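PDB 6GNE: probable starch synthase 4, chloroplastic/amyloplastic from Arabidopsis thaliana, which belongs to the starch synthase family of GT-B-fold proteins and holds ADP and glycan ligands, some of them in the cleft between its two domains. Local coordinates for residues Ile141-Asp146 and Arg169-Cys174; His175-Gln180 and Lys244-Thr249; Asn224-Val229 and Ser254-Gly259; Ser230-Gln235 and Gly420-Val425. One frame throughout, in Å; residues are numbered along the deposited sequence.

Contact 1: residues Ile141-Asp146 and Arg169-Cys174; sequences IIHCHD and RICFTC. With AC1 (4,6-dideoxy-4-{[(1S,4R,5S,6S)-4,5,6-trihydroxy-3-(hydroxymethyl)cyclohex-2-en-1-yl]amino}-alpha-D-glucopyranose), chain C.
Cys171 lays its sulfur over the centre of one face of the His143 imidazole, with SG 3.5 Å from the ring centroid. Both side chains leave the same side of the sheet; Cys171 SG stands opposite its own backbone N (chi1 -175°), which carries it across to the ring of its bridge partner. His143 NE2 and Thr173 OG1 share a nearly straight hydrogen bond of 2.7 Å, while ND1 is bonded to Tyr494 OH, so both ring nitrogens are engaged and the ring's rotation is fixed. On the other side of the sheet Cys144 SG meets the edge of the Phe172 ring, 3.7 Å from CD1, and Ile142 CB packs on Ile170 CD1 at 4.0 Å. Five backbone bonds tie the strands in register, from Ile142 N to Arg169 O (2.9 Å) through to Asp146 N on Thr173 O (2.9 Å). Just past the strand end, Asp146 OD2 accepts from O3 of the bound AC1 at 2.9 Å, and OD1 is gripped by His175 N. Neighbouring parallel strands, joined through helices 146-150 and 152-160, with the AC1-binding Asp146 just after the C-terminal end of the first strand, form the beta-alpha-beta unit of a Rossmann-like GT-B domain.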
# COMPACT_ATOMS: atom_id res chain seq x y z
N ILE A 141 -12.92 0.57 -18.29
CA ILE A 141 -12.65 -0.01 -16.95
C ILE A 141 -12.74 1.08 -15.92
O ILE A 141 -12.16 2.13 -16.08
CB ILE A 141 -11.22 -0.58 -16.84
CG1 ILE A 141 -10.99 -1.74 -17.80
CG2 ILE A 141 -10.90 -1.01 -15.40
CD1 ILE A 141 -11.74 -3.03 -17.48
N ILE A 142 -13.46 0.81 -14.84
CA ILE A 142 -13.40 1.61 -13.63
C ILE A 142 -12.83 0.65 -12.57
O ILE A 142 -13.41 -0.44 -12.29
CB ILE A 142 -14.77 2.23 -13.21
CG1 ILE A 142 -15.23 3.23 -14.28
CG2 ILE A 142 -14.67 2.96 -11.88
CD1 ILE A 142 -16.69 3.62 -14.18
N HIS A 143 -11.69 1.05 -12.00
CA HIS A 143 -10.97 0.25 -11.03
C HIS A 143 -11.05 0.95 -9.68
O HIS A 143 -10.51 2.02 -9.53
CB HIS A 143 -9.53 0.08 -11.51
CG HIS A 143 -8.76 -0.98 -10.78
ND1 HIS A 143 -7.65 -1.57 -11.32
CD2 HIS A 143 -8.95 -1.56 -9.57
CE1 HIS A 143 -7.15 -2.44 -10.46
NE2 HIS A 143 -7.93 -2.46 -9.39
N CYS A 144 -11.72 0.36 -8.71
CA CYS A 144 -11.80 0.96 -7.38
C CYS A 144 -10.97 0.20 -6.32
O CYS A 144 -10.62 -0.96 -6.52
CB CYS A 144 -13.27 1.14 -6.98
SG CYS A 144 -14.29 -0.35 -6.89
N HIS A 145 -10.63 0.88 -5.22
CA HIS A 145 -9.67 0.36 -4.21
C HIS A 145 -10.18 0.41 -2.76
O HIS A 145 -10.51 1.47 -2.24
CB HIS A 145 -8.37 1.13 -4.33
CG HIS A 145 -7.78 1.03 -5.69
ND1 HIS A 145 -6.79 0.12 -6.01
CD2 HIS A 145 -8.08 1.67 -6.84
CE1 HIS A 145 -6.48 0.24 -7.29
NE2 HIS A 145 -7.25 1.17 -7.82
N ASP A 146 -10.27 -0.77 -2.13
CA ASP A 146 -10.55 -0.90 -0.68
C ASP A 146 -11.93 -0.41 -0.29
O ASP A 146 -12.71 0.02 -1.14
CB ASP A 146 -9.42 -0.29 0.18
CG ASP A 146 -8.30 -1.26 0.45
OD1 ASP A 146 -8.11 -2.17 -0.37
OD2 ASP A 146 -7.61 -1.17 1.48
N ARG A 169 -16.57 -2.05 -17.38
CA ARG A 169 -16.42 -3.14 -16.42
C ARG A 169 -15.84 -2.59 -15.12
O ARG A 169 -15.01 -1.68 -15.15
CB ARG A 169 -15.43 -4.17 -16.95
CG ARG A 169 -16.00 -5.44 -17.50
CD ARG A 169 -16.63 -5.28 -18.86
NE ARG A 169 -18.07 -5.23 -18.74
CZ ARG A 169 -18.86 -6.30 -18.56
NH1 ARG A 169 -18.33 -7.52 -18.41
NH2 ARG A 169 -20.19 -6.13 -18.51
N ILE A 170 -16.23 -3.20 -14.00
CA ILE A 170 -15.76 -2.79 -12.67
C ILE A 170 -14.70 -3.76 -12.17
O ILE A 170 -14.90 -4.99 -12.17
CB ILE A 170 -16.93 -2.67 -11.66
CG1 ILE A 170 -18.08 -1.80 -12.22
CG2 ILE A 170 -16.45 -2.10 -10.32
CD1 ILE A 170 -17.64 -0.46 -12.74
N CYS A 171 -13.56 -3.20 -11.77
CA CYS A 171 -12.51 -3.95 -11.09
C CYS A 171 -12.43 -3.43 -9.67
O CYS A 171 -12.48 -2.21 -9.42
CB CYS A 171 -11.18 -3.78 -11.82
SG CYS A 171 -9.78 -4.76 -11.18
N PHE A 172 -12.33 -4.36 -8.73
CA PHE A 172 -12.12 -4.01 -7.31
C PHE A 172 -10.87 -4.68 -6.78
O PHE A 172 -10.71 -5.89 -6.90
CB PHE A 172 -13.32 -4.43 -6.49
CG PHE A 172 -13.15 -4.21 -5.03
CD1 PHE A 172 -13.05 -2.94 -4.53
CD2 PHE A 172 -13.10 -5.27 -4.15
CE1 PHE A 172 -12.89 -2.71 -3.19
CE2 PHE A 172 -12.96 -5.06 -2.79
CZ PHE A 172 -12.85 -3.77 -2.32
N THR A 173 -9.96 -3.91 -6.21
CA THR A 173 -8.81 -4.46 -5.52
C THR A 173 -9.01 -4.22 -4.00
O THR A 173 -9.23 -3.08 -3.60
CB THR A 173 -7.51 -3.83 -6.04
OG1 THR A 173 -7.34 -4.18 -7.41
CG2 THR A 173 -6.28 -4.32 -5.24
N CYS A 174 -8.98 -5.29 -3.20
CA CYS A 174 -8.82 -5.15 -1.72
C CYS A 174 -7.37 -5.38 -1.34
O CYS A 174 -6.82 -6.49 -1.57
CB CYS A 174 -9.73 -6.09 -0.92
SG CYS A 174 -9.76 -5.65 0.84
C1 AC1 C . -5.34 1.64 4.40
O2 AC1 C . -7.01 0.21 3.37
C2 AC1 C . -5.62 0.54 3.37
C4A AC1 C . -0.19 -3.86 1.04
C3 AC1 C . -4.72 -0.69 3.60
O3 AC1 C . -5.00 -1.63 2.56
C4 AC1 C . -3.25 -0.27 3.62
N4A AC1 C . -2.29 -1.38 3.76
C5 AC1 C . -3.12 0.76 4.75
O5 AC1 C . -3.94 1.89 4.46
C6 AC1 C . -1.71 1.31 4.92
C1B AC1 C . -2.14 -2.47 2.79
C2B AC1 C . -1.29 -3.66 3.31
O2B AC1 C . -1.00 -3.60 4.72
C3B AC1 C . 0.01 -3.90 2.55
O3B AC1 C . 0.43 -5.22 2.85
O4 AC1 C . 1.09 -3.99 0.40
C5B AC1 C . -0.90 -2.62 0.60
C7B AC1 C . -1.73 -1.97 1.42
C6B AC1 C . -0.74 -2.12 -0.82
O6B AC1 C . -1.24 -3.09 -1.75

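Contact 2: residues His175-Gln180 and Lys244-Thr249; sequences HNFEYQ and KGLHST. With AC1 (4,6-dideoxy-4-{[(1S,4R,5S,6S)-4,5,6-trihydroxy-3-(hydroxymethyl)cyclohex-2-en-1-yl]amino}-alpha-D-glucopyranose), chain C; GLC (alpha-D-glucopyranose), chain B.
Gln180 spends both N-H groups of its amide on carbonyls: NE2 donates to Lys244 O at 3.1 Å and to Phe177 O at 2.8 Å. Its CG lies beside the backbone N (chi1 -70°) and the chain then runs out straight, so the amide reaches the turn that follows helix 240-243, with both acceptors close to the amide plane. OE1 is taken up by Asn214 and His207. Against this amide rests Leu246, coming from the opposite direction, with CD1 3.4 Å from Gln180 CD; the same methyl touches Phe177 CD1 at 3.9 Å, the two side chains crossing at about a right angle. Residues 175-180 belong to the loop after strand 169-174, at the C-terminal end of the strand, where Rossmann-like domains commonly bind ligands; near its start is an Asx turn, Asn176 OD1 accepting from Glu178 N at 3.0 Å. Within the pocket, His175 ND1 donates to O6B of AC1 at the ring edge (2.7 Å), and Tyr179 turns one ring face to the glucose, its CD2 3.7 Å from GLC C3. Lys244 is bent at its second and third torsions, which lays CD along Glu178 CA at 3.8 Å; its ammonium makes a cation-pi contact with Phe396.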
# COMPACT_ATOMS: atom_id res chain seq x y z
N HIS A 175 -6.78 -4.33 -0.78
CA HIS A 175 -5.37 -4.31 -0.36
C HIS A 175 -5.17 -4.79 1.12
O HIS A 175 -4.03 -5.03 1.57
CB HIS A 175 -4.80 -2.90 -0.47
CG HIS A 175 -4.81 -2.34 -1.85
ND1 HIS A 175 -3.65 -2.08 -2.55
CD2 HIS A 175 -5.82 -1.90 -2.64
CE1 HIS A 175 -3.95 -1.55 -3.72
NE2 HIS A 175 -5.26 -1.44 -3.80
N ASN A 176 -6.27 -4.88 1.87
CA ASN A 176 -6.27 -5.51 3.20
C ASN A 176 -7.69 -5.85 3.61
O ASN A 176 -8.47 -4.95 3.93
CB ASN A 176 -5.60 -4.58 4.25
CG ASN A 176 -5.46 -5.23 5.63
OD1 ASN A 176 -5.91 -6.34 5.84
ND2 ASN A 176 -4.85 -4.52 6.56
N PHE A 177 -8.02 -7.14 3.62
CA PHE A 177 -9.39 -7.60 3.97
C PHE A 177 -9.74 -7.43 5.44
O PHE A 177 -10.84 -7.71 5.85
CB PHE A 177 -9.61 -9.06 3.56
CG PHE A 177 -9.80 -9.26 2.08
CD1 PHE A 177 -11.03 -9.08 1.50
CD2 PHE A 177 -8.74 -9.67 1.28
CE1 PHE A 177 -11.20 -9.28 0.14
CE2 PHE A 177 -8.91 -9.90 -0.08
CZ PHE A 177 -10.15 -9.70 -0.65
N GLU A 178 -8.80 -7.02 6.26
CA GLU A 178 -9.11 -6.57 7.59
C GLU A 178 -10.08 -5.40 7.59
O GLU A 178 -10.93 -5.31 8.45
CB GLU A 178 -7.83 -6.18 8.31
CG GLU A 178 -8.02 -5.91 9.81
CD GLU A 178 -6.81 -5.25 10.46
OE1 GLU A 178 -5.84 -4.84 9.69
OE2 GLU A 178 -6.87 -5.21 11.74
N TYR A 179 -9.93 -4.50 6.63
CA TYR A 179 -10.74 -3.27 6.60
C TYR A 179 -11.90 -3.39 5.65
O TYR A 179 -11.75 -3.21 4.46
CB TYR A 179 -9.86 -2.06 6.28
CG TYR A 179 -8.75 -1.88 7.29
CD1 TYR A 179 -9.02 -1.90 8.68
CD2 TYR A 179 -7.41 -1.67 6.87
CE1 TYR A 179 -8.00 -1.76 9.62
CE2 TYR A 179 -6.38 -1.50 7.81
CZ TYR A 179 -6.66 -1.56 9.17
OH TYR A 179 -5.68 -1.40 10.08
N GLN A 180 -13.07 -3.69 6.21
CA GLN A 180 -14.26 -4.00 5.43
C GLN A 180 -15.29 -2.85 5.36
O GLN A 180 -16.20 -2.88 4.52
CB GLN A 180 -14.88 -5.32 5.95
CG GLN A 180 -13.99 -6.50 5.62
CD GLN A 180 -14.42 -7.82 6.22
OE1 GLN A 180 -15.62 -8.13 6.34
NE2 GLN A 180 -13.44 -8.62 6.58
N LYS A 244 -11.40 -13.55 7.60
CA LYS A 244 -12.02 -12.51 8.46
C LYS A 244 -13.53 -12.38 8.22
O LYS A 244 -14.05 -11.28 8.11
CB LYS A 244 -11.29 -11.16 8.29
CG LYS A 244 -9.79 -11.32 7.96
CD LYS A 244 -8.94 -10.23 8.55
CE LYS A 244 -8.71 -10.42 10.06
NZ LYS A 244 -7.51 -9.63 10.52
N GLY A 245 -14.21 -13.53 8.13
CA GLY A 245 -15.63 -13.60 7.81
C GLY A 245 -16.00 -13.72 6.33
O GLY A 245 -17.07 -14.27 6.01
N LEU A 246 -15.12 -13.22 5.44
CA LEU A 246 -15.41 -13.14 4.00
C LEU A 246 -14.99 -14.37 3.19
O LEU A 246 -15.30 -14.44 2.00
CB LEU A 246 -14.75 -11.90 3.39
CG LEU A 246 -15.39 -10.57 3.76
CD1 LEU A 246 -14.54 -9.41 3.19
CD2 LEU A 246 -16.83 -10.51 3.27
N HIS A 247 -14.30 -15.31 3.81
CA HIS A 247 -13.83 -16.51 3.12
C HIS A 247 -14.90 -17.23 2.28
O HIS A 247 -14.62 -17.59 1.13
CB HIS A 247 -13.11 -17.46 4.09
CG HIS A 247 -14.02 -18.26 4.97
ND1 HIS A 247 -14.66 -17.72 6.06
CD2 HIS A 247 -14.39 -19.56 4.91
CE1 HIS A 247 -15.38 -18.66 6.65
NE2 HIS A 247 -15.23 -19.79 5.98
N SER A 248 -16.12 -17.36 2.81
CA SER A 248 -17.25 -18.03 2.13
C SER A 248 -17.66 -17.33 0.83
O SER A 248 -17.96 -17.99 -0.17
CB SER A 248 -18.50 -18.10 3.04
OG SER A 248 -18.24 -18.68 4.31
N THR A 249 -17.71 -16.00 0.88
CA THR A 249 -18.03 -15.19 -0.27
C THR A 249 -16.95 -15.29 -1.36
O THR A 249 -17.28 -15.38 -2.56
CB THR A 249 -18.22 -13.72 0.16
OG1 THR A 249 -19.28 -13.64 1.11
CG2 THR A 249 -18.52 -12.81 -1.04
C1 AC1 C . -5.34 1.64 4.40
O2 AC1 C . -7.01 0.21 3.37
C2 AC1 C . -5.62 0.54 3.37
C4A AC1 C . -0.19 -3.86 1.04
C3 AC1 C . -4.72 -0.69 3.60
O3 AC1 C . -5.00 -1.63 2.56
C4 AC1 C . -3.25 -0.27 3.62
N4A AC1 C . -2.29 -1.38 3.76
C5 AC1 C . -3.12 0.76 4.75
O5 AC1 C . -3.94 1.89 4.46
C6 AC1 C . -1.71 1.31 4.92
C1B AC1 C . -2.14 -2.47 2.79
C2B AC1 C . -1.29 -3.66 3.31
O2B AC1 C . -1.00 -3.60 4.72
C3B AC1 C . 0.01 -3.90 2.55
O3B AC1 C . 0.43 -5.22 2.85
O4 AC1 C . 1.09 -3.99 0.40
C5B AC1 C . -0.90 -2.62 0.60
C7B AC1 C . -1.73 -1.97 1.42
C6B AC1 C . -0.74 -2.12 -0.82
O6B AC1 C . -1.24 -3.09 -1.75
C1 GLC B . -8.11 3.26 8.62
C2 GLC B . -8.67 3.12 7.21
C3 GLC B . -7.99 1.97 6.47
C4 GLC B . -6.49 2.26 6.43
C5 GLC B . -5.97 2.35 7.85
C6 GLC B . -4.49 2.72 7.87
O2 GLC B . -10.09 2.95 7.28
O3 GLC B . -8.48 1.84 5.14
O4 GLC B . -5.81 1.25 5.69
O5 GLC B . -6.68 3.37 8.57
O6 GLC B . -4.09 3.00 9.21

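Contact 3: residues Asn224-Val229 and Ser254-Gly259; sequences NIVTTV and SKKFIG. With AC1 (4,6-dideoxy-4-{[(1S,4R,5S,6S)-4,5,6-trihydroxy-3-(hydroxymethyl)cyclohex-2-en-1-yl]amino}-alpha-D-glucopyranose), chain C.
Val226 uses both backbone polar groups on the neighbouring strand: its N donates to Lys256 O at 3.1 Å and its O accepts from Ile258 N, also at 3.1 Å. This is the parallel pairing that closes a beta-alpha-beta crossover, the chain returning from strand 225-228 to 257-259 through helices 231-238, 240-243 and 247-252 at the edge of the Rossmann-like sheet. Thr228 N continues the pattern on Ile258 O at 3.2 Å. The threonine hydroxyls look elsewhere: Thr227 OG1 is bonded to Thr173 OG1 and Tyr490 OH, and Thr228 OG1 to Cys174 O, so these buried groups tie the strand to its other neighbour and to helix 484-499. Asn224 OD1 accepts from Ile170 N, and its ND2 makes a weak hydrogen bond to O2 of a glucose of the separate glycan site. Lys256 is extended beyond CG and slants across Val226, CE lying 4.0 Å from Val226 CG2, and its ammonium is held by Ser223 O. On the side bearing Phe257 the contacts are apolar. Its CG is trans to the backbone N (chi1 178°); the ring thereby slants across the neighbouring strand, with CD1 3.9 Å from Val226 CG1 and CZ 3.7 Å from Thr228 CG2.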
# COMPACT_ATOMS: atom_id res chain seq x y z
N ASN A 224 -16.83 -7.04 -11.78
CA ASN A 224 -16.53 -8.05 -12.80
C ASN A 224 -15.16 -8.71 -12.59
O ASN A 224 -14.93 -9.82 -13.10
CB ASN A 224 -16.57 -7.40 -14.19
CG ASN A 224 -17.88 -6.75 -14.47
OD1 ASN A 224 -18.02 -5.50 -14.50
ND2 ASN A 224 -18.88 -7.57 -14.63
N ILE A 225 -14.26 -8.00 -11.89
CA ILE A 225 -12.92 -8.47 -11.59
C ILE A 225 -12.63 -8.11 -10.14
O ILE A 225 -12.83 -6.96 -9.75
CB ILE A 225 -11.83 -7.78 -12.49
CG1 ILE A 225 -12.13 -7.94 -13.99
CG2 ILE A 225 -10.44 -8.34 -12.22
CD1 ILE A 225 -11.42 -6.92 -14.87
N VAL A 226 -12.15 -9.08 -9.36
CA VAL A 226 -11.76 -8.82 -7.97
C VAL A 226 -10.35 -9.30 -7.75
O VAL A 226 -10.07 -10.48 -7.97
CB VAL A 226 -12.67 -9.55 -6.95
CG1 VAL A 226 -12.31 -9.12 -5.53
CG2 VAL A 226 -14.18 -9.33 -7.29
N THR A 227 -9.46 -8.42 -7.31
CA THR A 227 -8.08 -8.85 -6.97
C THR A 227 -7.67 -8.49 -5.56
O THR A 227 -8.29 -7.66 -4.91
CB THR A 227 -6.99 -8.30 -7.94
OG1 THR A 227 -6.61 -6.96 -7.58
CG2 THR A 227 -7.48 -8.34 -9.39
N THR A 228 -6.63 -9.18 -5.10
CA THR A 228 -5.85 -8.74 -3.97
C THR A 228 -4.38 -8.80 -4.34
O THR A 228 -4.01 -9.19 -5.45
CB THR A 228 -6.18 -9.49 -2.67
OG1 THR A 228 -5.54 -8.83 -1.59
CG2 THR A 228 -5.75 -10.93 -2.72
N VAL A 229 -3.54 -8.43 -3.39
CA VAL A 229 -2.23 -7.94 -3.71
C VAL A 229 -1.06 -8.96 -3.59
O VAL A 229 0.13 -8.57 -3.76
CB VAL A 229 -1.97 -6.63 -2.92
CG1 VAL A 229 -2.92 -5.55 -3.46
CG2 VAL A 229 -2.18 -6.83 -1.42
N SER A 254 -14.89 -17.46 -6.58
CA SER A 254 -13.47 -17.69 -6.83
C SER A 254 -13.03 -17.49 -8.30
O SER A 254 -11.95 -16.98 -8.55
CB SER A 254 -13.02 -19.05 -6.30
OG SER A 254 -13.51 -20.05 -7.14
N LYS A 255 -13.88 -17.86 -9.25
CA LYS A 255 -13.56 -17.73 -10.68
C LYS A 255 -13.04 -16.33 -11.12
O LYS A 255 -12.20 -16.25 -12.00
CB LYS A 255 -14.78 -18.03 -11.56
CG LYS A 255 -15.40 -19.46 -11.63
CD LYS A 255 -16.49 -19.41 -12.73
CE LYS A 255 -17.82 -20.15 -12.44
NZ LYS A 255 -17.81 -21.62 -12.72
N LYS A 256 -13.56 -15.27 -10.51
CA LYS A 256 -13.19 -13.89 -10.85
C LYS A 256 -12.23 -13.23 -9.84
O LYS A 256 -11.87 -12.07 -10.02
CB LYS A 256 -14.43 -13.00 -11.03
CG LYS A 256 -15.17 -12.64 -9.76
CD LYS A 256 -16.54 -12.02 -10.04
CE LYS A 256 -17.18 -11.56 -8.73
NZ LYS A 256 -18.42 -10.77 -8.95
N PHE A 257 -11.80 -14.00 -8.83
CA PHE A 257 -10.92 -13.53 -7.75
C PHE A 257 -9.52 -14.03 -7.97
O PHE A 257 -9.30 -15.23 -8.08
CB PHE A 257 -11.39 -14.03 -6.38
CG PHE A 257 -10.51 -13.62 -5.22
CD1 PHE A 257 -10.13 -12.30 -5.04
CD2 PHE A 257 -10.09 -14.57 -4.29
CE1 PHE A 257 -9.32 -11.94 -3.96
CE2 PHE A 257 -9.32 -14.20 -3.20
CZ PHE A 257 -8.92 -12.89 -3.04
N ILE A 258 -8.56 -13.14 -8.00
CA ILE A 258 -7.18 -13.55 -8.19
C ILE A 258 -6.21 -12.64 -7.43
O ILE A 258 -6.46 -11.47 -7.30
CB ILE A 258 -6.84 -13.65 -9.69
CG1 ILE A 258 -5.47 -14.31 -9.90
CG2 ILE A 258 -6.93 -12.29 -10.36
CD1 ILE A 258 -5.35 -14.99 -11.24
N GLY A 259 -5.14 -13.22 -6.91
CA GLY A 259 -4.11 -12.50 -6.19
C GLY A 259 -2.95 -12.19 -7.11
O GLY A 259 -2.43 -13.09 -7.74
C1 AC1 C . -5.34 1.64 4.40
O2 AC1 C . -7.01 0.21 3.37
C2 AC1 C . -5.62 0.54 3.37
C4A AC1 C . -0.19 -3.86 1.04
C3 AC1 C . -4.72 -0.69 3.60
O3 AC1 C . -5.00 -1.63 2.56
C4 AC1 C . -3.25 -0.27 3.62
N4A AC1 C . -2.29 -1.38 3.76
C5 AC1 C . -3.12 0.76 4.75
O5 AC1 C . -3.94 1.89 4.46
C6 AC1 C . -1.71 1.31 4.92
C1B AC1 C . -2.14 -2.47 2.79
C2B AC1 C . -1.29 -3.66 3.31
O2B AC1 C . -1.00 -3.60 4.72
C3B AC1 C . 0.01 -3.90 2.55
O3B AC1 C . 0.43 -5.22 2.85
O4 AC1 C . 1.09 -3.99 0.40
C5B AC1 C . -0.90 -2.62 0.60
C7B AC1 C . -1.73 -1.97 1.42
C6B AC1 C . -0.74 -2.12 -0.82
O6B AC1 C . -1.24 -3.09 -1.75

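Contact 4: residues Ser230-Gln235 and Gly420-Val425; sequences SPTYAQ and GLNDSV
Thr232 and Asp423 carry the hydrogen bonds of this contact, joined by two at once. Thr232 N, in the first turn of helix 231-238, donates to Asp423 OD2 at 2.9 Å, using the syn lone pair, while Thr232 OG1 gives its proton to Asp423 OD1 at 2.6 Å from above the carboxylate plane. Asp423 CG lies beside its own backbone N (chi1 -64°), a torsion that sends both oxygens across to the threonine. A third bond is weak: Asn422 ND2 to Thr232 OG1 at 3.4 Å, straight though long.

Electrostatics probably adds to the grip, since the carboxylate faces the N-terminal end of a helix, whose partial positive charge would favour its ionised form. Within the same end, Ser230 is the N-cap: OG accepts from Tyr233 N at 3.1 Å and is also bonded to Pro398 O.

Van der Waals contacts are few. Ser230 CB lies 3.6 Å from Gly420 CA, where the glycine has no side chain to intervene, and Pro231 CD borders Asp423 OD2 at 3.4 Å.

The segment axes run at 145° to each other and come within 8.1 Å. Thus the helix that follows strand 225-228 in the N-terminal Rossmann-like domain meets, across the GT-B cleft, helix 419-424, which follows strand 412-416 in the sheet of the second domain.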
# COMPACT_ATOMS: atom_id res chain seq x y z
N SER A 230 -1.38 -10.25 -3.36
CA SER A 230 -0.39 -11.32 -3.58
C SER A 230 -1.05 -12.68 -3.71
O SER A 230 -2.07 -12.91 -3.09
CB SER A 230 0.64 -11.37 -2.43
OG SER A 230 0.05 -11.83 -1.23
N PRO A 231 -0.47 -13.59 -4.49
CA PRO A 231 -1.05 -14.96 -4.58
C PRO A 231 -1.23 -15.67 -3.20
O PRO A 231 -2.28 -16.28 -2.95
CB PRO A 231 -0.03 -15.73 -5.44
CG PRO A 231 0.74 -14.70 -6.20
CD PRO A 231 0.67 -13.41 -5.42
N THR A 232 -0.23 -15.59 -2.33
CA THR A 232 -0.31 -16.24 -1.01
C THR A 232 -1.41 -15.63 -0.13
O THR A 232 -2.20 -16.36 0.47
CB THR A 232 1.06 -16.23 -0.28
OG1 THR A 232 2.02 -17.00 -1.03
CG2 THR A 232 0.95 -16.81 1.14
N TYR A 233 -1.48 -14.30 -0.08
CA TYR A 233 -2.57 -13.66 0.65
C TYR A 233 -3.96 -14.08 0.12
O TYR A 233 -4.85 -14.34 0.90
CB TYR A 233 -2.45 -12.15 0.61
CG TYR A 233 -3.43 -11.42 1.48
CD1 TYR A 233 -3.48 -11.65 2.85
CD2 TYR A 233 -4.28 -10.46 0.95
CE1 TYR A 233 -4.36 -10.95 3.67
CE2 TYR A 233 -5.15 -9.74 1.75
CZ TYR A 233 -5.20 -9.99 3.10
OH TYR A 233 -6.08 -9.28 3.88
N ALA A 234 -4.10 -14.18 -1.20
CA ALA A 234 -5.35 -14.68 -1.81
C ALA A 234 -5.72 -16.05 -1.30
O ALA A 234 -6.92 -16.32 -1.05
CB ALA A 234 -5.27 -14.68 -3.33
N GLN A 235 -4.72 -16.92 -1.10
CA GLN A 235 -5.00 -18.24 -0.53
C GLN A 235 -5.41 -18.13 0.94
O GLN A 235 -6.34 -18.79 1.38
CB GLN A 235 -3.83 -19.19 -0.71
CG GLN A 235 -3.57 -19.55 -2.18
CD GLN A 235 -4.70 -20.41 -2.81
OE1 GLN A 235 -5.38 -19.98 -3.76
NE2 GLN A 235 -4.91 -21.60 -2.26
N GLY A 420 2.28 -11.72 1.29
CA GLY A 420 3.15 -11.30 0.20
C GLY A 420 4.62 -11.52 0.43
O GLY A 420 5.39 -11.65 -0.54
N LEU A 421 5.02 -11.57 1.70
CA LEU A 421 6.43 -11.74 2.05
C LEU A 421 6.85 -13.13 1.63
O LEU A 421 7.96 -13.33 1.17
CB LEU A 421 6.64 -11.51 3.57
CG LEU A 421 6.23 -10.13 4.08
CD1 LEU A 421 6.32 -10.03 5.58
CD2 LEU A 421 7.08 -9.04 3.44
N ASN A 422 5.94 -14.06 1.73
CA ASN A 422 6.17 -15.43 1.26
C ASN A 422 6.36 -15.56 -0.26
O ASN A 422 6.94 -16.52 -0.73
CB ASN A 422 4.96 -16.25 1.72
CG ASN A 422 5.21 -17.70 1.68
OD1 ASN A 422 6.15 -18.21 2.32
ND2 ASN A 422 4.36 -18.40 0.94
N ASP A 423 5.86 -14.60 -1.01
CA ASP A 423 5.98 -14.51 -2.46
C ASP A 423 7.12 -13.64 -2.95
O ASP A 423 7.40 -13.67 -4.15
CB ASP A 423 4.68 -13.93 -3.06
CG ASP A 423 3.47 -14.83 -2.84
OD1 ASP A 423 3.60 -16.04 -2.92
OD2 ASP A 423 2.37 -14.33 -2.60
N SER A 424 7.77 -12.87 -2.07
CA SER A 424 8.89 -12.00 -2.47
C SER A 424 10.24 -12.18 -1.71
O SER A 424 11.27 -11.67 -2.15
CB SER A 424 8.43 -10.56 -2.30
OG SER A 424 7.93 -10.35 -0.99
N VAL A 425 10.23 -12.88 -0.56
CA VAL A 425 11.42 -13.07 0.25
C VAL A 425 11.71 -14.56 0.45
O VAL A 425 10.88 -15.30 0.94
CB VAL A 425 11.34 -12.35 1.61
CG1 VAL A 425 12.69 -12.37 2.31
CG2 VAL A 425 10.95 -10.90 1.41

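Contacts 1 and 3 are adjacent pairings in one sheet, their centres about 10 Å apart, with strand 169-174 bonded to 225-228 (Phe172 N to Ile225 O, 2.8 Å). Contact 2 takes up the chain where strand 169-174 ends: Asp146 OD1 receives His175 N at 2.6 Å, and His145 ND1 pairs with His175 NE2 at 3.1 Å. Contact 4 starts at Ser230, two residues after strand 225-228 ends, and reaches back to contact 2 through Tyr233 OH, bonded to Phe177 N at 2.9 Å. Contacts 1 to 3 all touch AC1, through Asp146, His175 and Val229, whereas contact 4 joins the two domains beside it, the nearest atoms of Gly420 about 7 Å from AC1 and about 9 Å from ADP.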